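Side-chain contacts in separin (PDB 5U1T), which cleaves the SCC1 subunit of cohesin at the onset of anaphase as a caspase-like cysteine protease, which securin keeps inactive for most of the cell cycle: residues Glu453-Leu458 against Ile494-Ser499; Asp1534-Lys1539 against Tyr1579-Ala1584; Glu1542-Lys1547 against Ser1565-Lys1570. All coordinates share one frame; numbering follows the deposited sequence.

Interaction 1: Glu453-Leu458 against Ile494-Ser499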
loop_
_atom_site.group_PDB
_atom_site.type_symbol
_atom_site.label_atom_id
_atom_site.label_comp_id
_atom_site.label_asym_id
_atom_site.label_seq_id
_atom_site.Cartn_x
_atom_site.Cartn_y
_atom_site.Cartn_z
ATOM N N GLU A 453 29.428 -16.090 -27.984
ATOM C CA GLU A 453 30.128 -15.638 -29.180
ATOM C C GLU A 453 29.177 -14.962 -30.155
ATOM O O GLU A 453 29.451 -13.860 -30.640
ATOM C CB GLU A 453 30.812 -16.822 -29.837
ATOM C CG GLU A 453 32.128 -16.511 -30.494
ATOM C CD GLU A 453 32.932 -17.777 -30.708
ATOM O OE1 GLU A 453 33.089 -18.214 -31.881
ATOM O OE2 GLU A 453 33.383 -18.344 -29.679
ATOM N N ILE A 454 28.060 -15.638 -30.429
ATOM C CA ILE A 454 27.005 -15.102 -31.281
ATOM C C ILE A 454 26.468 -13.803 -30.690
ATOM O O ILE A 454 26.128 -12.871 -31.421
ATOM C CB ILE A 454 25.856 -16.114 -31.455
ATOM C CG1 ILE A 454 26.356 -17.353 -32.209
ATOM C CG2 ILE A 454 24.653 -15.471 -32.146
ATOM C CD1 ILE A 454 27.010 -17.046 -33.552
ATOM N N PHE A 455 26.425 -13.727 -29.377
ATOM C CA PHE A 455 25.857 -12.578 -28.715
ATOM C C PHE A 455 26.629 -11.333 -29.046
ATOM O O PHE A 455 26.077 -10.262 -29.155
ATOM C CB PHE A 455 25.830 -12.768 -27.207
ATOM C CG PHE A 455 25.303 -11.584 -26.477
ATOM C CD1 PHE A 455 23.983 -11.257 -26.552
ATOM C CD2 PHE A 455 26.139 -10.781 -25.756
ATOM C CE1 PHE A 455 23.503 -10.155 -25.911
ATOM C CE2 PHE A 455 25.669 -9.674 -25.115
ATOM C CZ PHE A 455 24.347 -9.365 -25.191
ATOM N N SER A 456 27.923 -11.490 -29.226
ATOM C CA SER A 456 28.822 -10.372 -29.392
ATOM C C SER A 456 28.777 -9.777 -30.773
ATOM O O SER A 456 29.217 -8.673 -30.985
ATOM C CB SER A 456 30.236 -10.818 -29.099
ATOM O OG SER A 456 30.857 -9.935 -28.220
ATOM N N CYS A 457 28.270 -10.533 -31.723
ATOM C CA CYS A 457 28.004 -10.023 -33.034
ATOM C C CYS A 457 26.866 -9.048 -32.968
ATOM O O CYS A 457 26.790 -8.155 -33.766
ATOM C CB CYS A 457 27.671 -11.159 -33.986
ATOM S SG CYS A 457 28.985 -12.347 -34.257
ATOM N N LEU A 458 25.980 -9.204 -32.005
ATOM C CA LEU A 458 24.864 -8.297 -31.905
ATOM C C LEU A 458 25.153 -7.208 -30.911
ATOM O O LEU A 458 24.810 -6.084 -31.121
ATOM C CB LEU A 458 23.622 -9.058 -31.488
ATOM C CG LEU A 458 22.294 -8.365 -31.231
ATOM C CD1 LEU A 458 22.434 -7.401 -30.089
ATOM C CD2 LEU A 458 21.725 -7.690 -32.440
ATOM N N ILE A 494 31.569 -9.966 -18.078
ATOM C CA ILE A 494 32.268 -10.058 -19.357
ATOM C C ILE A 494 32.328 -8.667 -19.953
ATOM O O ILE A 494 31.283 -8.080 -20.223
ATOM C CB ILE A 494 31.531 -10.976 -20.380
ATOM C CG1 ILE A 494 31.392 -12.418 -19.886
ATOM C CG2 ILE A 494 32.195 -10.899 -21.738
ATOM C CD1 ILE A 494 32.621 -12.926 -19.230
ATOM N N GLU A 495 33.507 -8.111 -20.180
ATOM C CA GLU A 495 33.525 -6.823 -20.881
ATOM C C GLU A 495 33.370 -7.001 -22.381
ATOM O O GLU A 495 34.345 -7.245 -23.088
ATOM C CB GLU A 495 34.796 -6.060 -20.616
ATOM C CG GLU A 495 34.773 -4.760 -21.336
ATOM C CD GLU A 495 36.016 -3.971 -21.085
ATOM O OE1 GLU A 495 35.999 -2.741 -21.298
ATOM O OE2 GLU A 495 37.025 -4.574 -20.674
ATOM N N PHE A 496 32.150 -6.888 -22.873
ATOM C CA PHE A 496 31.897 -7.284 -24.243
ATOM C C PHE A 496 32.726 -6.503 -25.235
ATOM O O PHE A 496 32.888 -5.290 -25.106
ATOM C CB PHE A 496 30.423 -7.159 -24.551
ATOM C CG PHE A 496 29.590 -8.132 -23.775
ATOM C CD1 PHE A 496 29.552 -9.468 -24.142
ATOM C CD2 PHE A 496 28.873 -7.722 -22.647
ATOM C CE1 PHE A 496 28.792 -10.363 -23.433
ATOM C CE2 PHE A 496 28.120 -8.619 -21.930
ATOM C CZ PHE A 496 28.075 -9.939 -22.324
ATOM N N SER A 497 33.264 -7.229 -26.209
ATOM C CA SER A 497 34.178 -6.669 -27.198
ATOM C C SER A 497 33.471 -5.789 -28.207
ATOM O O SER A 497 32.354 -6.087 -28.636
ATOM C CB SER A 497 34.919 -7.787 -27.918
ATOM O OG SER A 497 34.022 -8.684 -28.556
ATOM N N ASN A 498 34.118 -4.708 -28.576
ATOM C CA ASN A 498 33.612 -3.747 -29.528
ATOM C C ASN A 498 32.249 -3.190 -29.188
ATOM O O ASN A 498 31.334 -3.241 -29.963
ATOM C CB ASN A 498 33.688 -4.281 -30.959
ATOM C CG ASN A 498 33.445 -3.218 -32.009
ATOM O OD1 ASN A 498 33.756 -2.074 -31.812
ATOM N ND2 ASN A 498 32.888 -3.596 -33.112
ATOM N N SER A 499 32.128 -2.668 -27.988
ATOM C CA SER A 499 30.894 -2.008 -27.560
ATOM C C SER A 499 31.247 -0.778 -26.744
ATOM O O SER A 499 32.347 -0.696 -26.177
ATOM C CB SER A 499 30.008 -2.958 -26.750
ATOM O OG SER A 499 30.719 -3.489 -25.644
#

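Interaction 2: Asp1534-Lys1539 against Tyr1579-Ala1584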
loop_
_atom_site.group_PDB
_atom_site.type_symbol
_atom_site.label_atom_id
_atom_site.label_comp_id
_atom_site.label_asym_id
_atom_site.label_seq_id
_atom_site.Cartn_x
_atom_site.Cartn_y
_atom_site.Cartn_z
ATOM N N ASP A 1534 -4.644 -14.010 52.497
ATOM C CA ASP A 1534 -5.237 -15.352 52.564
ATOM C C ASP A 1534 -5.983 -15.699 53.855
ATOM O O ASP A 1534 -7.086 -16.242 53.780
ATOM C CB ASP A 1534 -4.164 -16.426 52.245
ATOM C CG ASP A 1534 -3.313 -16.827 53.445
ATOM O OD1 ASP A 1534 -2.410 -16.065 53.845
ATOM O OD2 ASP A 1534 -3.510 -17.949 53.965
ATOM N N LYS A 1535 -5.437 -15.386 55.027
ATOM C CA LYS A 1535 -6.141 -15.753 56.269
ATOM C C LYS A 1535 -7.527 -15.118 56.367
ATOM O O LYS A 1535 -8.501 -15.794 56.701
ATOM C CB LYS A 1535 -5.329 -15.374 57.514
ATOM C CG LYS A 1535 -4.061 -16.170 57.685
ATOM C CD LYS A 1535 -3.292 -15.751 58.914
ATOM C CE LYS A 1535 -2.433 -16.911 59.373
ATOM N NZ LYS A 1535 -3.310 -18.083 59.668
ATOM N N ASP A 1536 -7.611 -13.824 56.069
ATOM C CA ASP A 1536 -8.864 -13.080 56.184
ATOM C C ASP A 1536 -9.916 -13.515 55.171
ATOM O O ASP A 1536 -11.097 -13.644 55.500
ATOM C CB ASP A 1536 -8.593 -11.589 56.030
ATOM C CG ASP A 1536 -8.785 -10.837 57.303
ATOM O OD1 ASP A 1536 -8.966 -11.484 58.364
ATOM O OD2 ASP A 1536 -8.761 -9.592 57.240
ATOM N N ILE A 1537 -9.486 -13.727 53.931
ATOM C CA ILE A 1537 -10.426 -14.036 52.864
ATOM C C ILE A 1537 -10.972 -15.443 53.068
ATOM O O ILE A 1537 -12.149 -15.706 52.799
ATOM C CB ILE A 1537 -9.775 -13.894 51.457
ATOM C CG1 ILE A 1537 -10.829 -14.036 50.353
ATOM C CG2 ILE A 1537 -8.637 -14.897 51.261
ATOM C CD1 ILE A 1537 -11.932 -13.019 50.426
ATOM N N ASP A 1538 -10.119 -16.333 53.573
ATOM C CA ASP A 1538 -10.517 -17.703 53.852
ATOM C C ASP A 1538 -11.447 -17.774 55.051
ATOM O O ASP A 1538 -12.311 -18.645 55.093
ATOM C CB ASP A 1538 -9.295 -18.580 54.074
ATOM C CG ASP A 1538 -8.540 -18.841 52.795
ATOM O OD1 ASP A 1538 -9.096 -18.556 51.706
ATOM O OD2 ASP A 1538 -7.391 -19.334 52.879
ATOM N N LYS A 1539 -11.266 -16.868 56.020
ATOM C CA LYS A 1539 -12.257 -16.670 57.079
ATOM C C LYS A 1539 -13.605 -16.383 56.409
ATOM O O LYS A 1539 -14.601 -17.040 56.704
ATOM C CB LYS A 1539 -11.877 -15.517 58.026
ATOM C CG LYS A 1539 -10.933 -15.858 59.182
ATOM C CD LYS A 1539 -11.071 -14.819 60.316
ATOM C CE LYS A 1539 -10.364 -15.233 61.620
ATOM N NZ LYS A 1539 -8.870 -15.281 61.481
ATOM N N TYR A 1579 -12.298 -3.487 55.503
ATOM C CA TYR A 1579 -12.482 -2.904 54.180
ATOM C C TYR A 1579 -11.515 -3.473 53.144
ATOM O O TYR A 1579 -11.972 -3.978 52.131
ATOM C CB TYR A 1579 -12.373 -1.372 54.242
ATOM C CG TYR A 1579 -13.416 -0.788 55.155
ATOM C CD1 TYR A 1579 -13.182 -0.689 56.517
ATOM C CD2 TYR A 1579 -14.663 -0.399 54.671
ATOM C CE1 TYR A 1579 -14.139 -0.203 57.364
ATOM C CE2 TYR A 1579 -15.629 0.101 55.515
ATOM C CZ TYR A 1579 -15.357 0.204 56.861
ATOM O OH TYR A 1579 -16.294 0.706 57.741
ATOM N N LEU A 1580 -10.204 -3.402 53.381
ATOM C CA LEU A 1580 -9.235 -3.921 52.399
ATOM C C LEU A 1580 -9.556 -5.358 51.966
ATOM O O LEU A 1580 -9.371 -5.710 50.806
ATOM C CB LEU A 1580 -7.798 -3.864 52.933
ATOM C CG LEU A 1580 -7.033 -2.536 52.930
ATOM C CD1 LEU A 1580 -5.556 -2.769 53.191
ATOM C CD2 LEU A 1580 -7.242 -1.735 51.641
ATOM N N ASN A 1581 -10.062 -6.169 52.897
ATOM C CA ASN A 1581 -10.473 -7.531 52.575
ATOM C C ASN A 1581 -11.993 -7.709 52.509
ATOM O O ASN A 1581 -12.512 -8.222 51.508
ATOM C CB ASN A 1581 -9.868 -8.505 53.584
ATOM C CG ASN A 1581 -8.429 -8.862 53.250
ATOM O OD1 ASN A 1581 -8.106 -9.156 52.104
ATOM N ND2 ASN A 1581 -7.560 -8.826 54.253
ATOM N N GLY A 1582 -12.698 -7.267 53.558
ATOM C CA GLY A 1582 -14.147 -7.414 53.662
ATOM C C GLY A 1582 -15.017 -6.695 52.625
ATOM O O GLY A 1582 -16.146 -7.120 52.361
ATOM N N ALA A 1583 -14.508 -5.608 52.040
ATOM C CA ALA A 1583 -15.259 -4.856 51.036
ATOM C C ALA A 1583 -14.969 -5.362 49.632
ATOM O O ALA A 1583 -15.573 -4.909 48.657
ATOM C CB ALA A 1583 -14.942 -3.365 51.129
ATOM N N ALA A 1584 -14.034 -6.302 49.542
ATOM C CA ALA A 1584 -13.564 -6.806 48.263
ATOM C C ALA A 1584 -14.571 -7.713 47.539
ATOM O O ALA A 1584 -14.728 -7.599 46.323
ATOM C CB ALA A 1584 -12.249 -7.530 48.459
#

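Interaction 3: Glu1542-Lys1547 against Ser1565-Lys1570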
loop_
_atom_site.group_PDB
_atom_site.type_symbol
_atom_site.label_atom_id
_atom_site.label_comp_id
_atom_site.label_asym_id
_atom_site.label_seq_id
_atom_site.Cartn_x
_atom_site.Cartn_y
_atom_site.Cartn_z
ATOM N N GLU A 1542 -15.025 -19.484 54.371
ATOM C CA GLU A 1542 -15.517 -20.473 55.327
ATOM C C GLU A 1542 -16.905 -20.061 55.800
ATOM O O GLU A 1542 -17.844 -20.857 55.788
ATOM C CB GLU A 1542 -14.545 -20.600 56.510
ATOM C CG GLU A 1542 -14.744 -21.806 57.431
ATOM C CD GLU A 1542 -14.198 -21.547 58.836
ATOM O OE1 GLU A 1542 -13.464 -20.545 59.007
ATOM O OE2 GLU A 1542 -14.516 -22.325 59.771
ATOM N N GLU A 1543 -17.034 -18.794 56.174
ATOM C CA GLU A 1543 -18.293 -18.266 56.664
ATOM C C GLU A 1543 -19.376 -18.238 55.587
ATOM O O GLU A 1543 -20.550 -18.503 55.860
ATOM C CB GLU A 1543 -18.073 -16.866 57.231
ATOM C CG GLU A 1543 -19.307 -16.257 57.859
ATOM C CD GLU A 1543 -19.781 -16.993 59.106
ATOM O OE1 GLU A 1543 -19.036 -17.855 59.629
ATOM O OE2 GLU A 1543 -20.907 -16.689 59.574
ATOM N N LEU A 1544 -18.967 -17.926 54.365
ATOM C CA LEU A 1544 -19.874 -17.835 53.230
ATOM C C LEU A 1544 -20.539 -19.180 52.948
ATOM O O LEU A 1544 -21.763 -19.266 52.802
ATOM C CB LEU A 1544 -19.104 -17.338 52.003
ATOM C CG LEU A 1544 -19.828 -16.810 50.763
ATOM C CD1 LEU A 1544 -20.076 -17.910 49.767
ATOM C CD2 LEU A 1544 -21.124 -16.130 51.145
ATOM N N PHE A 1545 -19.714 -20.223 52.885
ATOM C CA PHE A 1545 -20.175 -21.595 52.676
ATOM C C PHE A 1545 -21.124 -22.065 53.779
ATOM O O PHE A 1545 -22.169 -22.667 53.505
ATOM C CB PHE A 1545 -18.985 -22.558 52.609
ATOM C CG PHE A 1545 -18.015 -22.276 51.493
ATOM C CD1 PHE A 1545 -18.427 -21.680 50.316
ATOM C CD2 PHE A 1545 -16.682 -22.628 51.620
ATOM C CE1 PHE A 1545 -17.526 -21.435 49.296
ATOM C CE2 PHE A 1545 -15.781 -22.382 50.602
ATOM C CZ PHE A 1545 -16.206 -21.786 49.444
ATOM N N GLU A 1546 -20.751 -21.812 55.031
ATOM C CA GLU A 1546 -21.540 -22.294 56.150
ATOM C C GLU A 1546 -22.911 -21.631 56.182
ATOM O O GLU A 1546 -23.918 -22.309 56.387
ATOM C CB GLU A 1546 -20.806 -22.068 57.469
ATOM C CG GLU A 1546 -21.013 -23.210 58.461
ATOM C CD GLU A 1546 -22.407 -23.208 59.098
ATOM O OE1 GLU A 1546 -23.080 -22.136 59.091
ATOM O OE2 GLU A 1546 -22.822 -24.280 59.619
ATOM N N LYS A 1547 -22.960 -20.319 55.964
ATOM C CA LYS A 1547 -24.237 -19.604 55.994
ATOM C C LYS A 1547 -25.147 -19.989 54.808
ATOM O O LYS A 1547 -26.381 -19.967 54.932
ATOM C CB LYS A 1547 -24.007 -18.083 56.024
ATOM C CG LYS A 1547 -23.459 -17.535 57.349
ATOM C CD LYS A 1547 -24.575 -17.163 58.333
ATOM C CE LYS A 1547 -24.237 -17.541 59.781
ATOM N NZ LYS A 1547 -24.180 -19.031 60.011
ATOM N N SER A 1565 -26.674 -13.641 48.482
ATOM C CA SER A 1565 -26.665 -12.223 48.794
ATOM C C SER A 1565 -26.574 -11.959 50.287
ATOM O O SER A 1565 -25.589 -11.384 50.761
ATOM C CB SER A 1565 -27.912 -11.558 48.225
ATOM O OG SER A 1565 -27.831 -11.495 46.816
ATOM N N TYR A 1566 -27.606 -12.361 51.022
ATOM C CA TYR A 1566 -27.596 -12.215 52.472
ATOM C C TYR A 1566 -26.359 -12.896 53.061
ATOM O O TYR A 1566 -25.741 -12.367 53.989
ATOM C CB TYR A 1566 -28.876 -12.793 53.111
ATOM C CG TYR A 1566 -30.165 -12.016 52.852
ATOM C CD1 TYR A 1566 -30.364 -10.738 53.377
ATOM C CD2 TYR A 1566 -31.187 -12.571 52.098
ATOM C CE1 TYR A 1566 -31.551 -10.025 53.132
ATOM C CE2 TYR A 1566 -32.366 -11.873 51.855
ATOM C CZ TYR A 1566 -32.546 -10.606 52.371
ATOM O OH TYR A 1566 -33.725 -9.947 52.113
ATOM N N ALA A 1567 -25.986 -14.053 52.507
ATOM C CA ALA A 1567 -24.852 -14.819 53.026
ATOM C C ALA A 1567 -23.560 -14.030 52.923
ATOM O O ALA A 1567 -22.707 -14.120 53.796
ATOM C CB ALA A 1567 -24.708 -16.136 52.298
ATOM N N VAL A 1568 -23.414 -13.255 51.859
ATOM C CA VAL A 1568 -22.212 -12.463 51.694
ATOM C C VAL A 1568 -22.177 -11.289 52.677
ATOM O O VAL A 1568 -21.178 -11.089 53.367
ATOM C CB VAL A 1568 -22.080 -11.947 50.248
ATOM C CG1 VAL A 1568 -21.080 -10.804 50.176
ATOM C CG2 VAL A 1568 -21.661 -13.083 49.325
ATOM N N SER A 1569 -23.260 -10.523 52.759
ATOM C CA SER A 1569 -23.266 -9.336 53.615
ATOM C C SER A 1569 -23.171 -9.667 55.106
ATOM O O SER A 1569 -22.682 -8.862 55.905
ATOM C CB SER A 1569 -24.515 -8.496 53.355
ATOM O OG SER A 1569 -25.685 -9.234 53.644
ATOM N N LYS A 1570 -23.637 -10.852 55.480
ATOM C CA LYS A 1570 -23.505 -11.304 56.855
ATOM C C LYS A 1570 -22.082 -11.830 57.106
ATOM O O LYS A 1570 -21.657 -11.928 58.246
ATOM C CB LYS A 1570 -24.559 -12.378 57.174
ATOM C CG LYS A 1570 -25.228 -12.256 58.566
ATOM C CD LYS A 1570 -25.803 -10.849 58.835
ATOM C CE LYS A 1570 -26.719 -10.813 60.077
ATOM N NZ LYS A 1570 -26.150 -11.599 61.224
#

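Interaction 1: Glu453-Leu458 against Ile494-Ser499
Phe455 and Phe496 meet in a T-shaped (edge-to-face) pair, ring centroids 5.1 Å apart and planes inclined at 64°. The Phe455 ring presents the edge carrying CD2 and CE2, and CD2 lies 3.6 Å from CE1 of Phe496. CE2 of Phe455 stands 3.6 Å above the plane of the Phe496 ring, displaced toward its rim rather than centred on it. The opposite face of the Phe496 ring is met by CG2 of Ile494, from the same loop, so the ring is held between two apolar groups. Ser456, the next residue in the chain after Phe455, lies beside this pair: its OG is near the edge of the Phe496 ring and makes a weak hydrogen bond of 3.4 Å to Ser497 OG, in which either hydroxyl could be the donor.

The CB atoms of both phenylalanines point at the opposite segment. In Phe455, CG lies anti to the backbone N (chi1 178°), which places its ring against that of Phe496. On the loop side, Ser499 OG donates a 2.9 Å hydrogen bond to Phe496 O from above the carbonyl plane, tying the backbone on the C-terminal side of the ring. A third aromatic, Phe459, meets both rings, nearly parallel to Phe455 and steeply inclined to Phe496, while Leu488 adds to the packing on Phe455, and Leu504 and Leu507 of helix 501-509 cover more of Phe496. Asn498 makes backbone hydrogen bonds with Val461, a second tie between the loop and the chain leaving helix 448-458. The whole is an aromatic cluster joining helix 448-458 to the loop that leads into helix 501-509, within the helical part of separase and far from the protease site.

Interaction 2: Asp1534-Lys1539 against Tyr1579-Ala1584
Asp1536 and Asn1581 approach at about a right angle, their carboxylate and amide planes turned 82° apart. With the groups so turned, ND2 of Asn1581 donates a weak, bent hydrogen bond to OD2 of Asp1536, 3.3 Å long with an N-H...O angle of 141°. The same nitrogen lies 3.4 Å from CB of Asp1536, so the amide rests against the root of the side chain as well as its end. In Asn1581, CG is anti to the carbonyl carbon (chi1 -82°), which directs the amide from the loop toward the helix.

This pairing lies in the caspase-like protease domain. It joins the first turns of the helix after strand 1524-1528 to the loop leading into strand 1585-1589, outermost in its sheet within this chain and antiparallel to its neighbour, and the Asn1581 side chain is about 7 Å from that of Cys1497, the probable catalytic nucleophile.

Stronger bonds from outside fix both groups. The carboxylate of Asp1536 accepts the backbone N-H of His1576 at OD1 and that of Leu1577 at OD2, satisfying a buried acid, while OD1 of Asn1581 takes the backbone N-H of Thr1533 just before the helix. Asn1581 also opens a type I turn, closed by a 3.1 Å bond from Ala1584 N to Asn1581 O. The backbone N of Asp1536 is hydrogen-bonded to an acidic side chain of the other protein's chain.

Interaction 3: Glu1542-Lys1547 against Ser1565-Lys1570
Leu1544 lays one methyl, CD2, over the junction between Ala1567 and Val1568 on the facing helix. CD2 of Leu1544 is 3.6 Å from CG2 of Val1568. It lies 3.8 Å from CB of Ala1567. Leu1544 CD2 also touches the Ala1567 carbonyl carbon at 3.7 Å, so the methyl packs against backbone as well as side chains. CG of Leu1544 is anti to the backbone N (chi1 -165°), which swings the branch across to the partner helix although its CB does not aim there. Val1568 has its CB turned away, and CG2 alone reaches back.

About one turn farther along the helix, CB of Lys1547 meets CB of Ala1567 at 4.3 Å. The small alanine lets the backbones come close here, with CA atoms of Lys1547 and Ala1567 5.7 Å apart. The rest of the lysine chain leads away to a 3.4 Å salt bridge between NZ and OE1 of Glu1546.

The segment axes approach to 8.8 Å at 142°, a roughly antiparallel pair. Met1548 and Phe1540 of helix 1534-1548 extend the packing onto Ala1567 and Val1568, Phe1545 reaches Leu1495 in the loop following strand 1492-1494, and Ser1565 makes a weak hydrogen bond to Ile1382 at the start of strand 1382-1385.

How the interactions relate
From the N terminus, interaction 1 comes first, within the helical part: it closes a loop of 35 residues containing helix 470-485 and ties helix 448-458 to the loop before helix 501-509. More than a thousand residues later, in the protease domain, interaction 2 opens at the start of helix 1534-1548. Interaction 3 opens farther along that helix and closes first, on helix 1564-1571, so it is nested inside the loop that interaction 2 closes just before strand 1585-1589. Their centres lie about 13 Å apart, joined through the shared helix. Interaction 1 is on the opposite side of the chain's centre, about 91 Å and 97 Å from interactions 2 and 3 between centres.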